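Local coordinates for protein UDP-galactopyranose mutase (Deinococcus radiodurans, PDB 3HDQ) that probably interconverts UDP-galactopyranose and UDP-galactofuranose as an FAD-dependent mutase, and binds UDP-galactose beside the flavin, at residues Arg169-Tyr172 against Asn173-Arg177. Sequence-based numbering, arbitrary orientation.
Sequences RDLY and NKFFR. With GDU (galactose-uridine-5'-diphosphate), chain K.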
loop_
_atom_site.group_PDB
_atom_site.type_symbol
_atom_site.label_atom_id
_atom_site.label_comp_id
_atom_site.label_asym_id
_atom_site.label_seq_id
_atom_site.Cartn_x
_atom_site.Cartn_y
_atom_site.Cartn_z
ATOM N N ARG A 169 -43.998 -2.694 18.823
ATOM C CA ARG A 169 -43.640 -1.287 18.899
ATOM C C ARG A 169 -42.523 -0.969 19.914
ATOM O O ARG A 169 -41.711 -0.073 19.688
ATOM C CB ARG A 169 -44.912 -0.486 19.197
ATOM C CG ARG A 169 -44.721 1.001 19.333
ATOM C CD ARG A 169 -44.444 1.667 18.006
ATOM N NE ARG A 169 -45.361 1.262 16.937
ATOM C CZ ARG A 169 -45.383 1.837 15.738
ATOM N NH1 ARG A 169 -44.552 2.839 15.475
ATOM N NH2 ARG A 169 -46.224 1.414 14.802
ATOM N N ASP A 170 -42.472 -1.692 21.025
ATOM C CA ASP A 170 -41.415 -1.432 22.012
ATOM C C ASP A 170 -40.023 -1.875 21.527
ATOM O O ASP A 170 -39.040 -1.144 21.658
ATOM C CB ASP A 170 -41.733 -2.095 23.354
ATOM C CG ASP A 170 -40.817 -1.618 24.458
ATOM O OD1 ASP A 170 -40.283 -2.459 25.214
ATOM O OD2 ASP A 170 -40.617 -0.393 24.558
ATOM N N LEU A 171 -39.939 -3.074 20.967
ATOM C CA LEU A 171 -38.668 -3.577 20.467
ATOM C C LEU A 171 -38.198 -2.733 19.289
ATOM O O LEU A 171 -37.001 -2.480 19.123
ATOM C CB LEU A 171 -38.795 -5.054 20.092
ATOM C CG LEU A 171 -38.897 -5.953 21.326
ATOM C CD1 LEU A 171 -39.190 -7.392 20.911
ATOM C CD2 LEU A 171 -37.605 -5.850 22.164
ATOM N N TYR A 172 -39.163 -2.282 18.493
ATOM C CA TYR A 172 -38.912 -1.356 17.402
ATOM C C TYR A 172 -38.326 -0.041 17.907
ATOM O O TYR A 172 -37.366 0.474 17.336
ATOM C CB TYR A 172 -40.211 -1.097 16.625
ATOM C CG TYR A 172 -40.151 0.079 15.674
ATOM C CD1 TYR A 172 -39.584 -0.053 14.416
ATOM C CD2 TYR A 172 -40.676 1.318 16.032
ATOM C CE1 TYR A 172 -39.532 1.018 13.535
ATOM C CE2 TYR A 172 -40.632 2.393 15.158
ATOM C CZ TYR A 172 -40.053 2.233 13.910
ATOM O OH TYR A 172 -39.997 3.282 13.029
ATOM N N ASN A 173 -38.906 0.515 18.965
ATOM C CA ASN A 173 -38.408 1.786 19.490
ATOM C C ASN A 173 -37.028 1.626 20.120
ATOM O O ASN A 173 -36.224 2.563 20.126
ATOM C CB ASN A 173 -39.358 2.384 20.529
ATOM C CG ASN A 173 -40.695 2.825 19.936
ATOM O OD1 ASN A 173 -40.820 3.086 18.740
ATOM N ND2 ASN A 173 -41.700 2.914 20.790
ATOM N N LYS A 174 -36.758 0.434 20.646
ATOM C CA LYS A 174 -35.527 0.204 21.391
ATOM C C LYS A 174 -34.304 -0.134 20.538
ATOM O O LYS A 174 -33.192 0.254 20.885
ATOM C CB LYS A 174 -35.748 -0.838 22.495
ATOM C CG LYS A 174 -36.045 -0.178 23.821
ATOM C CD LYS A 174 -36.769 -1.069 24.801
ATOM C CE LYS A 174 -37.120 -0.254 26.054
ATOM N NZ LYS A 174 -38.389 -0.713 26.694
ATOM N N PHE A 175 -34.520 -0.833 19.424
ATOM C CA PHE A 175 -33.418 -1.295 18.581
ATOM C C PHE A 175 -33.349 -0.628 17.193
ATOM O O PHE A 175 -32.261 -0.460 16.644
ATOM C CB PHE A 175 -33.466 -2.826 18.427
ATOM C CG PHE A 175 -33.152 -3.575 19.698
ATOM C CD1 PHE A 175 -34.137 -3.809 20.644
ATOM C CD2 PHE A 175 -31.868 -4.042 19.946
ATOM C CE1 PHE A 175 -33.845 -4.484 21.815
ATOM C CE2 PHE A 175 -31.574 -4.718 21.120
ATOM C CZ PHE A 175 -32.560 -4.934 22.055
ATOM N N PHE A 176 -34.499 -0.254 16.625
ATOM C CA PHE A 176 -34.535 0.219 15.236
ATOM C C PHE A 176 -34.807 1.705 14.999
ATOM O O PHE A 176 -34.090 2.342 14.219
ATOM C CB PHE A 176 -35.497 -0.624 14.400
ATOM C CG PHE A 176 -34.980 -1.991 14.116
ATOM C CD1 PHE A 176 -34.210 -2.228 12.994
ATOM C CD2 PHE A 176 -35.232 -3.031 14.991
ATOM C CE1 PHE A 176 -33.724 -3.484 12.740
ATOM C CE2 PHE A 176 -34.744 -4.292 14.743
ATOM C CZ PHE A 176 -33.989 -4.520 13.621
ATOM N N ARG A 177 -35.834 2.253 15.646
ATOM C CA ARG A 177 -36.228 3.629 15.369
ATOM C C ARG A 177 -35.077 4.612 15.535
ATOM O O ARG A 177 -34.737 5.336 14.596
ATOM C CB ARG A 177 -37.414 4.068 16.223
ATOM C CG ARG A 177 -37.965 5.434 15.799
ATOM C CD ARG A 177 -39.168 5.859 16.613
ATOM N NE ARG A 177 -38.882 5.835 18.045
ATOM C CZ ARG A 177 -39.544 6.551 18.950
ATOM N NH1 ARG A 177 -40.529 7.362 18.569
ATOM N NH2 ARG A 177 -39.214 6.468 20.234
HETATM N N1 GDU K . -30.557 -1.253 12.045
HETATM C C2 GDU K . -30.879 -0.844 13.182
HETATM N N3 GDU K . -30.471 -0.998 14.369
HETATM C C4 GDU K . -29.398 -1.803 14.456
HETATM C C5 GDU K . -28.865 -2.385 13.202
HETATM C C6 GDU K . -29.470 -2.076 12.037
HETATM O O2 GDU K . -31.993 0.035 13.129
HETATM O O4 GDU K . -28.857 -2.027 15.537
HETATM C C1D GDU K . -31.216 -0.870 10.829
HETATM C C2D GDU K . -30.843 0.488 10.188
HETATM O O2D GDU K . -31.902 1.032 9.409
HETATM C C3D GDU K . -29.656 0.078 9.341
HETATM C C4D GDU K . -30.238 -1.189 8.717
HETATM O O4D GDU K . -31.021 -1.801 9.747
HETATM O O3D GDU K . -29.327 1.086 8.390
HETATM C C5D GDU K . -29.264 -2.076 7.956
HETATM O O5D GDU K . -28.331 -2.512 8.962
HETATM P PA GDU K . -26.801 -2.827 8.631
HETATM O O1A GDU K . -26.221 -3.549 9.798
HETATM O O2A GDU K . -26.765 -3.707 7.452
HETATM O O3A GDU K . -25.981 -1.477 8.462
HETATM P PB GDU K . -24.674 -1.376 7.574
HETATM O O1B GDU K . -24.334 0.059 7.724
HETATM O O2B GDU K . -24.824 -1.639 6.122
HETATM O O3B GDU K . -23.428 -2.200 8.164
HETATM C "C1'" GDU K . -22.186 -2.659 7.595
HETATM C "C2'" GDU K . -22.430 -4.005 6.880
HETATM C "C3'" GDU K . -23.215 -4.881 7.882
HETATM C "C4'" GDU K . -22.256 -5.230 9.059
HETATM C "C5'" GDU K . -21.660 -3.909 9.621
HETATM C "C6'" GDU K . -20.474 -4.130 10.602
HETATM O "O2'" GDU K . -23.097 -3.823 5.617
HETATM O "O3'" GDU K . -23.710 -6.053 7.196
HETATM O "O4'" GDU K . -21.224 -6.101 8.549
HETATM O "O5'" GDU K . -21.264 -2.859 8.694
HETATM O "O6'" GDU K . -20.876 -4.049 11.990
HETATM O O HOH W 1 -40.697 2.241 23.856
#
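Lys-174 reaches back one turn of helix 159-184 to Asp-170, an i to i+4 salt bridge in which NZ lies 3.0 Å from OD1, on its syn lone pair, and holds OD2 more weakly. OD1 is also hydrogen-bonded to Tyr-133 OH of helix 126-133, while a water on OD2, 2.7 Å away, passes the link to Asn-173 ND2. With an alanine in place of Lys-174, the carboxylate would probably lose its charged mate and be freer to turn.

One face of the Tyr-172 ring receives Arg-177 CB in an off-centre CH-pi contact, 4.2 Å from the centroid; Asn-173 OD1 sits at the ring's edge. CG anti to the backbone N (chi1 167°) turns the ring along the helix toward Phe-176 CB and Arg-177 CB. Leu-171 CD2 meets Phe-175 CE1 at 4.0 Å, the two side chains pointing the same way.

Behind these, Tyr-172 O accepts hydrogen bonds from Phe-176 N, as in an alpha helix, and from Arg-177 N at 2.9 Å, the i+5 bond of a pi-type turn. In that turn Phe-175 O accepts a hydrogen bond from uracil N3 of UDP-galactose at 2.9 Å, and Phe-176 CD1 approaches uracil O2. This carbonyl calls for a hydrogen on N3, which neutral cytosine lacks, consistent with a uridine-nucleotide site.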